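Local coordinates for protein chorismatase (Streptomyces hygroscopicus, PDB 4BPS) that hydrolyses chorismate to pyruvate and a dihydroxycyclohexadiene carboxylic acid in the biosynthesis of the immunosuppressants FK506 and FK520, at residues A[203-208]-A[225-230]. Numbering follows the deposited sequence.
Sequences NIENPA and VFARAT. With 3EB (3-(2-carboxyethyl)benzoic acid), chain B.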
loop_
_atom_site.group_PDB
_atom_site.type_symbol
_atom_site.label_atom_id
_atom_site.label_comp_id
_atom_site.label_asym_id
_atom_site.label_seq_id
_atom_site.Cartn_x
_atom_site.Cartn_y
_atom_site.Cartn_z
ATOM N N ASN A 203 2.951 -12.361 -7.817
ATOM C CA ASN A 203 1.703 -11.838 -7.259
ATOM C C ASN A 203 0.861 -13.003 -6.766
ATOM O O ASN A 203 0.754 -14.044 -7.427
ATOM C CB ASN A 203 0.991 -10.984 -8.294
ATOM C CG ASN A 203 1.739 -9.699 -8.568
ATOM O OD1 ASN A 203 2.375 -9.145 -7.680
ATOM N ND2 ASN A 203 1.677 -9.228 -9.805
ATOM N N ILE A 204 0.262 -12.811 -5.598
ATOM C CA ILE A 204 -0.400 -13.872 -4.862
ATOM C C ILE A 204 -1.850 -13.505 -4.615
ATOM O O ILE A 204 -2.160 -12.389 -4.166
ATOM C CB ILE A 204 0.344 -14.107 -3.512
ATOM C CG1 ILE A 204 1.799 -14.519 -3.804
ATOM C CG2 ILE A 204 -0.362 -15.162 -2.681
ATOM C CD1 ILE A 204 2.771 -14.239 -2.650
ATOM N N GLU A 205 -2.732 -14.467 -4.890
ATOM C CA GLU A 205 -4.162 -14.325 -4.598
ATOM C C GLU A 205 -4.526 -15.064 -3.306
ATOM O O GLU A 205 -3.718 -15.827 -2.760
ATOM C CB GLU A 205 -5.017 -14.829 -5.770
ATOM C CG GLU A 205 -4.831 -13.996 -7.028
ATOM C CD GLU A 205 -5.234 -12.540 -6.828
ATOM O OE1 GLU A 205 -6.439 -12.253 -6.597
ATOM O OE2 GLU A 205 -4.332 -11.668 -6.867
ATOM N N ASN A 206 -5.750 -14.835 -2.830
ATOM C CA ASN A 206 -6.290 -15.441 -1.595
ATOM C C ASN A 206 -7.393 -16.386 -2.016
ATOM O O ASN A 206 -8.342 -15.946 -2.625
ATOM C CB ASN A 206 -6.902 -14.314 -0.724
ATOM C CG ASN A 206 -7.653 -14.798 0.548
ATOM O OD1 ASN A 206 -8.198 -15.900 0.629
ATOM N ND2 ASN A 206 -7.685 -13.911 1.550
ATOM N N PRO A 207 -7.315 -17.683 -1.680
ATOM C CA PRO A 207 -8.301 -18.653 -2.201
ATOM C C PRO A 207 -9.796 -18.491 -1.882
ATOM O O PRO A 207 -10.653 -19.151 -2.492
ATOM C CB PRO A 207 -7.842 -19.972 -1.552
ATOM C CG PRO A 207 -6.520 -19.812 -1.146
ATOM C CD PRO A 207 -6.234 -18.354 -0.941
ATOM N N ALA A 208 -10.105 -17.678 -0.896
ATOM C CA ALA A 208 -11.518 -17.410 -0.531
ATOM C C ALA A 208 -11.918 -15.960 -0.800
ATOM O O ALA A 208 -12.950 -15.498 -0.281
ATOM C CB ALA A 208 -11.751 -17.767 0.933
ATOM N N VAL A 225 -8.015 -3.072 -9.107
ATOM C CA VAL A 225 -7.042 -4.040 -9.603
ATOM C C VAL A 225 -5.858 -4.032 -8.670
ATOM O O VAL A 225 -5.328 -2.969 -8.358
ATOM C CB VAL A 225 -6.633 -3.734 -11.061
ATOM C CG1 VAL A 225 -6.104 -2.290 -11.232
ATOM C CG2 VAL A 225 -5.616 -4.730 -11.566
ATOM N N PHE A 226 -5.493 -5.217 -8.190
ATOM C CA PHE A 226 -4.366 -5.409 -7.265
ATOM C C PHE A 226 -4.283 -6.875 -6.866
ATOM O O PHE A 226 -5.306 -7.573 -6.831
ATOM C CB PHE A 226 -4.445 -4.524 -5.990
ATOM C CG PHE A 226 -5.689 -4.715 -5.160
ATOM C CD1 PHE A 226 -6.838 -3.963 -5.391
ATOM C CD2 PHE A 226 -5.708 -5.634 -4.125
ATOM C CE1 PHE A 226 -7.964 -4.131 -4.624
ATOM C CE2 PHE A 226 -6.837 -5.811 -3.353
ATOM C CZ PHE A 226 -7.972 -5.075 -3.612
ATOM N N ALA A 227 -3.081 -7.303 -6.491
ATOM C CA ALA A 227 -2.869 -8.636 -5.939
ATOM C C ALA A 227 -3.102 -8.612 -4.437
ATOM O O ALA A 227 -3.048 -7.550 -3.821
ATOM C CB ALA A 227 -1.452 -9.093 -6.221
ATOM N N ARG A 228 -3.302 -9.778 -3.821
ATOM C CA ARG A 228 -3.544 -9.831 -2.369
ATOM C C ARG A 228 -2.225 -9.831 -1.558
ATOM O O ARG A 228 -2.212 -9.453 -0.372
ATOM C CB ARG A 228 -4.446 -11.027 -2.011
ATOM C CG ARG A 228 -5.775 -10.977 -2.746
ATOM C CD ARG A 228 -6.612 -9.790 -2.318
ATOM N NE ARG A 228 -7.762 -9.621 -3.202
ATOM C CZ ARG A 228 -8.791 -8.829 -2.913
ATOM N NH1 ARG A 228 -8.822 -8.151 -1.775
ATOM N NH2 ARG A 228 -9.798 -8.732 -3.774
ATOM N N ALA A 229 -1.118 -10.213 -2.195
ATOM C CA ALA A 229 0.245 -10.094 -1.620
ATOM C C ALA A 229 1.218 -10.213 -2.795
ATOM O O ALA A 229 0.811 -10.638 -3.897
ATOM C CB ALA A 229 0.493 -11.190 -0.595
ATOM N N THR A 230 2.482 -9.850 -2.573
ATOM C CA THR A 230 3.512 -10.014 -3.575
ATOM C C THR A 230 4.774 -10.508 -2.893
ATOM O O THR A 230 5.199 -9.934 -1.880
ATOM C CB THR A 230 3.823 -8.670 -4.281
ATOM O OG1 THR A 230 2.634 -8.240 -4.972
ATOM C CG2 THR A 230 4.980 -8.787 -5.270
HETATM C C 3EB B . -10.866 -4.996 -0.991
HETATM O O 3EB B . -11.381 -4.750 -2.087
HETATM C CA 3EB B . -10.761 -3.959 0.092
HETATM O OAB 3EB B . -8.153 -0.166 -4.500
HETATM O OAD 3EB B . -5.965 -0.372 -4.195
HETATM C CAE 3EB B . -7.865 -3.265 -0.548
HETATM C CAF 3EB B . -6.590 -3.134 -1.086
HETATM C CAG 3EB B . -8.928 -2.517 -1.056
HETATM C CAH 3EB B . -6.355 -2.251 -2.126
HETATM C CAL 3EB B . -7.184 -0.608 -3.850
HETATM C CAM 3EB B . -8.677 -1.647 -2.117
HETATM C CAN 3EB B . -7.404 -1.518 -2.672
HETATM O OXT 3EB B . -10.438 -6.172 -0.679
HETATM C C2 3EB B . -10.324 -2.585 -0.458
HETATM O O HOH W 1 -6.991 -9.631 -6.000
HETATM O O HOH W 2 -4.955 -9.877 -9.010
#
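Ile204 O accepts from two successive amides, Arg228 N at 2.9 Å and Ala229 N at 3.1 Å, which makes a classic beta bulge where antiparallel strands 201-204 and 229-232 meet. Within the strands, Ile204 N donates to Ala229 O, and the beta-carbons of both residues pack on the sheet face covered by helices 259-274 and 276-281. On the face of Asn203 and Thr230 the two side chains lie side by side, and Thr230 OG1 donates to Asn203 OD1 over 2.9 Å, tilted modestly from the carbonyl plane; OG1 also bonds Ala178 N. Beyond the bulge, Glu205 starts away from the facing segment, but its chain folds back at chi2 (-61°), bringing OE2 to 3.5 Å from Ala227 CA. The carboxylate plane is turned 63° from the Arg228 guanidinium, and Glu205 OE1 stays 4.5 Å from Arg228 NE, beyond a salt bridge; a water instead donates to Glu205 OE1 and Phe226 O and accepts from Arg228 NE, while Thr211 OG1 also bonds OE1. Arg228 bends at chi2 and then runs extended, its aliphatic CG passing beside Asn206 CB. From the rim of the guanidinium, NH1 reaches the propionate-arm carboxylate of 3-(2-carboxyethyl)benzoic acid, ending 2.8 Å from OXT, with the acceptor in the guanidinium plane. NH2 is held by Tyr215 OH, which also bonds the ligand. Ligand CAH lies over the centre of the Phe226 ring, 3.4 Å above its plane, and Phe226 CE2 lies over a guanidinium face. The contact thus links the end of a strand pair to the substrate site: Glu205, acting through water, probably helps set the rotation of Arg228 and balance its charge, while Arg228 binds the propionate-arm carboxylate and Phe226 covers one face of the benzene ring.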